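Local coordinates for protein endo-arabinase (Bacteroides thetaiotaomicron, PDB 5C0P) that probably hydrolyses glycosidic bonds in L-arabinan, as a magnesium-binding member of glycoside hydrolase family 43, at residues 34-39 with 90-95. Numbering follows the deposited sequence.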
ATOM      1  N   ASP A  34      -3.912  15.558  -3.159  1.00 10.59           N
ATOM      2  CA  ASP A  34      -3.091  16.396  -4.019  1.00 11.22           C
ATOM      3  C   ASP A  34      -3.379  17.865  -3.768  1.00 11.92           C
ATOM      4  O   ASP A  34      -4.420  18.381  -4.182  1.00 13.52           O
ATOM      5  CB  ASP A  34      -3.349  16.083  -5.487  1.00 11.36           C
ATOM      6  CG  ASP A  34      -2.417  16.828  -6.394  1.00 13.70           C
ATOM      7  OD1 ASP A  34      -1.189  16.778  -6.143  1.00 14.27           O
ATOM      8  OD2 ASP A  34      -2.911  17.498  -7.329  1.00 13.95           O
ATOM      9  N   LYS A  35      -2.460  18.553  -3.099  1.00 14.31           N
ATOM     10  CA  LYS A  35      -2.658  19.974  -2.844  1.00 15.74           C
ATOM     11  C   LYS A  35      -2.661  20.780  -4.140  1.00 16.90           C
ATOM     12  O   LYS A  35      -3.412  21.751  -4.267  1.00 17.17           O
ATOM     13  CB  LYS A  35      -1.582  20.501  -1.895  1.00 21.26           C
ATOM     14  CG  LYS A  35      -1.563  19.817  -0.549  1.00 28.66           C
ATOM     15  CD  LYS A  35      -2.727  20.261   0.310  1.00 31.09           C
ATOM     16  N   LYS A  36      -1.841  20.365  -5.100  1.00 15.33           N
ATOM     17  CA  LYS A  36      -1.661  21.130  -6.335  1.00 15.56           C
ATOM     18  C   LYS A  36      -2.981  21.371  -7.064  1.00 14.26           C
ATOM     19  O   LYS A  36      -3.314  22.516  -7.403  1.00 17.02           O
ATOM     20  CB  LYS A  36      -0.667  20.423  -7.260  1.00 17.89           C
ATOM     21  CG  LYS A  36      -0.431  21.129  -8.588  1.00 23.38           C
ATOM     22  CD  LYS A  36       0.549  20.335  -9.449  1.00 27.37           C
ATOM     23  CE  LYS A  36       0.912  21.091 -10.720  1.00 30.80           C
ATOM     24  NZ  LYS A  36       2.014  20.419 -11.464  1.00 27.65           N
ATOM     25  N   THR A  37      -3.741  20.299  -7.273  1.00 14.20           N
ATOM     26  CA  THR A  37      -5.038  20.392  -7.943  1.00 11.30           C
ATOM     27  C   THR A  37      -6.176  20.490  -6.936  1.00 14.57           C
ATOM     28  O   THR A  37      -7.344  20.631  -7.316  1.00 12.31           O
ATOM     29  CB  THR A  37      -5.288  19.193  -8.878  1.00 11.19           C
ATOM     30  OG1 THR A  37      -5.304  17.971  -8.119  1.00 13.09           O
ATOM     31  CG2 THR A  37      -4.192  19.128  -9.948  1.00 15.07           C
ATOM     32  N   SER A  38      -5.823  20.416  -5.652  1.00 11.89           N
ATOM     33  CA  SER A  38      -6.794  20.541  -4.560  1.00 10.35           C
ATOM     34  C   SER A  38      -7.911  19.504  -4.671  1.00 10.51           C
ATOM     35  O   SER A  38      -9.104  19.835  -4.603  1.00 10.43           O
ATOM     36  CB  SER A  38      -7.364  21.962  -4.501  1.00 13.60           C
ATOM     37  OG  SER A  38      -8.023  22.178  -3.266  1.00 13.96           O
HETATM   38  N   MSE A  39      -7.509  18.250  -4.861  1.00 10.04           N
HETATM   39  CA  MSE A  39      -8.430  17.133  -5.053  1.00  9.23           C
HETATM   40  C   MSE A  39      -7.864  15.880  -4.422  1.00  9.26           C
HETATM   41  O   MSE A  39      -6.648  15.761  -4.234  1.00 10.66           O
HETATM   42  CB  MSE A  39      -8.641  16.855  -6.550  1.00 12.30           C
HETATM   43  CG  MSE A  39      -9.466  17.886  -7.309  1.00 13.91           C
HETATM   44 SE   MSE A  39     -11.374  17.685  -6.915  0.63 16.47          SE
HETATM   45  CE  MSE A  39     -12.023  19.032  -8.148  1.00 18.43           C
ATOM     46  N   GLY A  90       7.420  17.005  -7.435  1.00 17.95           N
ATOM     47  CA  GLY A  90       6.738  17.662  -8.532  1.00 17.71           C
ATOM     48  C   GLY A  90       6.098  16.742  -9.548  1.00 19.52           C
ATOM     49  O   GLY A  90       5.404  17.208 -10.455  1.00 21.57           O
ATOM     50  N   ARG A  91       6.328  15.439  -9.411  1.00 14.15           N
ATOM     51  CA  ARG A  91       5.676  14.470 -10.290  1.00 12.49           C
ATOM     52  C   ARG A  91       4.906  13.436  -9.476  1.00 14.78           C
ATOM     53  O   ARG A  91       4.915  13.462  -8.240  1.00 12.55           O
ATOM     54  CB  ARG A  91       6.695  13.795 -11.223  1.00 14.00           C
ATOM     55  CG  ARG A  91       7.489  14.780 -12.072  1.00 19.62           C
ATOM     56  CD  ARG A  91       8.243  14.074 -13.189  1.00 19.88           C
ATOM     57  NE  ARG A  91       7.313  13.596 -14.212  1.00 34.76           N
ATOM     58  CZ  ARG A  91       7.643  12.810 -15.233  1.00 36.94           C
ATOM     59  NH1 ARG A  91       8.894  12.388 -15.375  1.00 31.45           N
ATOM     60  NH2 ARG A  91       6.711  12.433 -16.103  1.00 30.54           N
ATOM     61  N   TYR A  92       4.225  12.529 -10.170  1.00 11.26           N
ATOM     62  CA  TYR A  92       3.384  11.548  -9.497  1.00 11.79           C
ATOM     63  C   TYR A  92       3.833  10.156  -9.865  1.00 10.33           C
ATOM     64  O   TYR A  92       4.117   9.885 -11.028  1.00 11.36           O
ATOM     65  CB  TYR A  92       1.910  11.778  -9.860  1.00 11.87           C
ATOM     66  CG  TYR A  92       1.486  13.153  -9.420  1.00 12.14           C
ATOM     67  CD1 TYR A  92       1.711  14.262 -10.225  1.00 11.58           C
ATOM     68  CD2 TYR A  92       0.913  13.346  -8.170  1.00 10.62           C
ATOM     69  CE1 TYR A  92       1.357  15.526  -9.806  1.00 10.52           C
ATOM     70  CE2 TYR A  92       0.553  14.609  -7.744  1.00 12.44           C
ATOM     71  CZ  TYR A  92       0.785  15.691  -8.566  1.00 11.41           C
ATOM     72  OH  TYR A  92       0.433  16.947  -8.142  1.00 15.56           O
ATOM     73  N   TYR A  93       3.897   9.282  -8.865  1.00  9.88           N
ATOM     74  CA  TYR A  93       4.454   7.940  -9.045  1.00 10.40           C
ATOM     75  C   TYR A  93       3.472   6.878  -8.592  1.00 10.55           C
ATOM     76  O   TYR A  93       3.023   6.862  -7.443  1.00 10.59           O
ATOM     77  CB  TYR A  93       5.780   7.790  -8.296  1.00  9.09           C
ATOM     78  CG  TYR A  93       6.855   8.697  -8.840  1.00  9.76           C
ATOM     79  CD1 TYR A  93       6.921  10.036  -8.454  1.00 11.52           C
ATOM     80  CD2 TYR A  93       7.798   8.233  -9.750  1.00 10.13           C
ATOM     81  CE1 TYR A  93       7.904  10.882  -8.956  1.00 11.06           C
ATOM     82  CE2 TYR A  93       8.770   9.066 -10.255  1.00 12.65           C
ATOM     83  CZ  TYR A  93       8.821  10.390  -9.853  1.00 12.28           C
ATOM     84  OH  TYR A  93       9.789  11.236 -10.346  1.00 13.02           O
ATOM     85  N   LEU A  94       3.151   5.992  -9.519  1.00  9.26           N
ATOM     86  CA  LEU A  94       2.254   4.869  -9.291  1.00  8.18           C
ATOM     87  C   LEU A  94       3.088   3.632  -8.963  1.00  9.90           C
ATOM     88  O   LEU A  94       3.989   3.258  -9.727  1.00 10.28           O
ATOM     89  CB  LEU A  94       1.440   4.622 -10.572  1.00 11.15           C
ATOM     90  CG  LEU A  94       0.607   3.349 -10.697  1.00  9.19           C
ATOM     91  CD1 LEU A  94      -0.553   3.424  -9.717  1.00  9.78           C
ATOM     92  CD2 LEU A  94       0.087   3.184 -12.119  1.00 11.40           C
ATOM     93  N   PHE A  95       2.807   3.024  -7.815  1.00  9.80           N
ATOM     94  CA  PHE A  95       3.445   1.781  -7.388  1.00  8.71           C
ATOM     95  C   PHE A  95       2.373   0.684  -7.479  1.00  9.91           C
ATOM     96  O   PHE A  95       1.393   0.704  -6.722  1.00 10.58           O
ATOM     97  CB  PHE A  95       3.893   1.890  -5.921  1.00  8.87           C
ATOM     98  CG  PHE A  95       5.152   2.695  -5.697  1.00  9.84           C
ATOM     99  CD1 PHE A  95       5.268   4.007  -6.149  1.00 11.78           C
ATOM    100  CD2 PHE A  95       6.204   2.152  -4.967  1.00 11.21           C
ATOM    101  CE1 PHE A  95       6.444   4.739  -5.917  1.00 11.33           C
ATOM    102  CE2 PHE A  95       7.362   2.876  -4.714  1.00  8.98           C
ATOM    103  CZ  PHE A  95       7.490   4.171  -5.197  1.00  9.16           C
TER
HETATM  104  O   HOH W   1       3.942  19.577  -9.915  1.00 28.80           O
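The loop 34-39 and the start of strand 91-100, in 90-95, stay well apart as backbones, the CA atoms of D34 and Y92 being 9.8 Å from each other, and Y92 bridges that gap with its whole ring. Its hydroxyl OH donates to D34 OD1 at 2.6 Å, a short bond that meets the syn side of the oxygen, 29° out of the carboxylate plane. OD1 sits at the edge of the ring, in its plane, so that Y92 CE2 also comes to 3.2 Å from it; the carboxylate itself is turned 75° against the ring. With chi1 at -174°, CG lies opposite the backbone N, and the carboxylate is carried out to the phenol. The other oxygen faces back into its own turn: OD2 takes the backbone N of T37 at 2.9 Å from above the carboxylate plane, an Asx motif, and T37 OG1 on its anti lone pair. Three donors thus fix the buried carboxylate and probably stabilise its negative charge. Segment 34-39 is the loop of a beta hairpin, with a G1 bulge where S38 and M39 both face D34, and it links strands 30-34 and 39-45 of one sheet, whereas Y92 belongs to the next sheet; the bond ties neighbouring blades of the five-bladed beta-propeller characteristic of family 43. P115 touches both D34 and Y92. Toward solvent, the extended chain of K36 passes the phenol, its CD 3.6 Å from Y92 OH, and NZ reaches a water at 2.6 Å that in turn donates to the carbonyl O of G90.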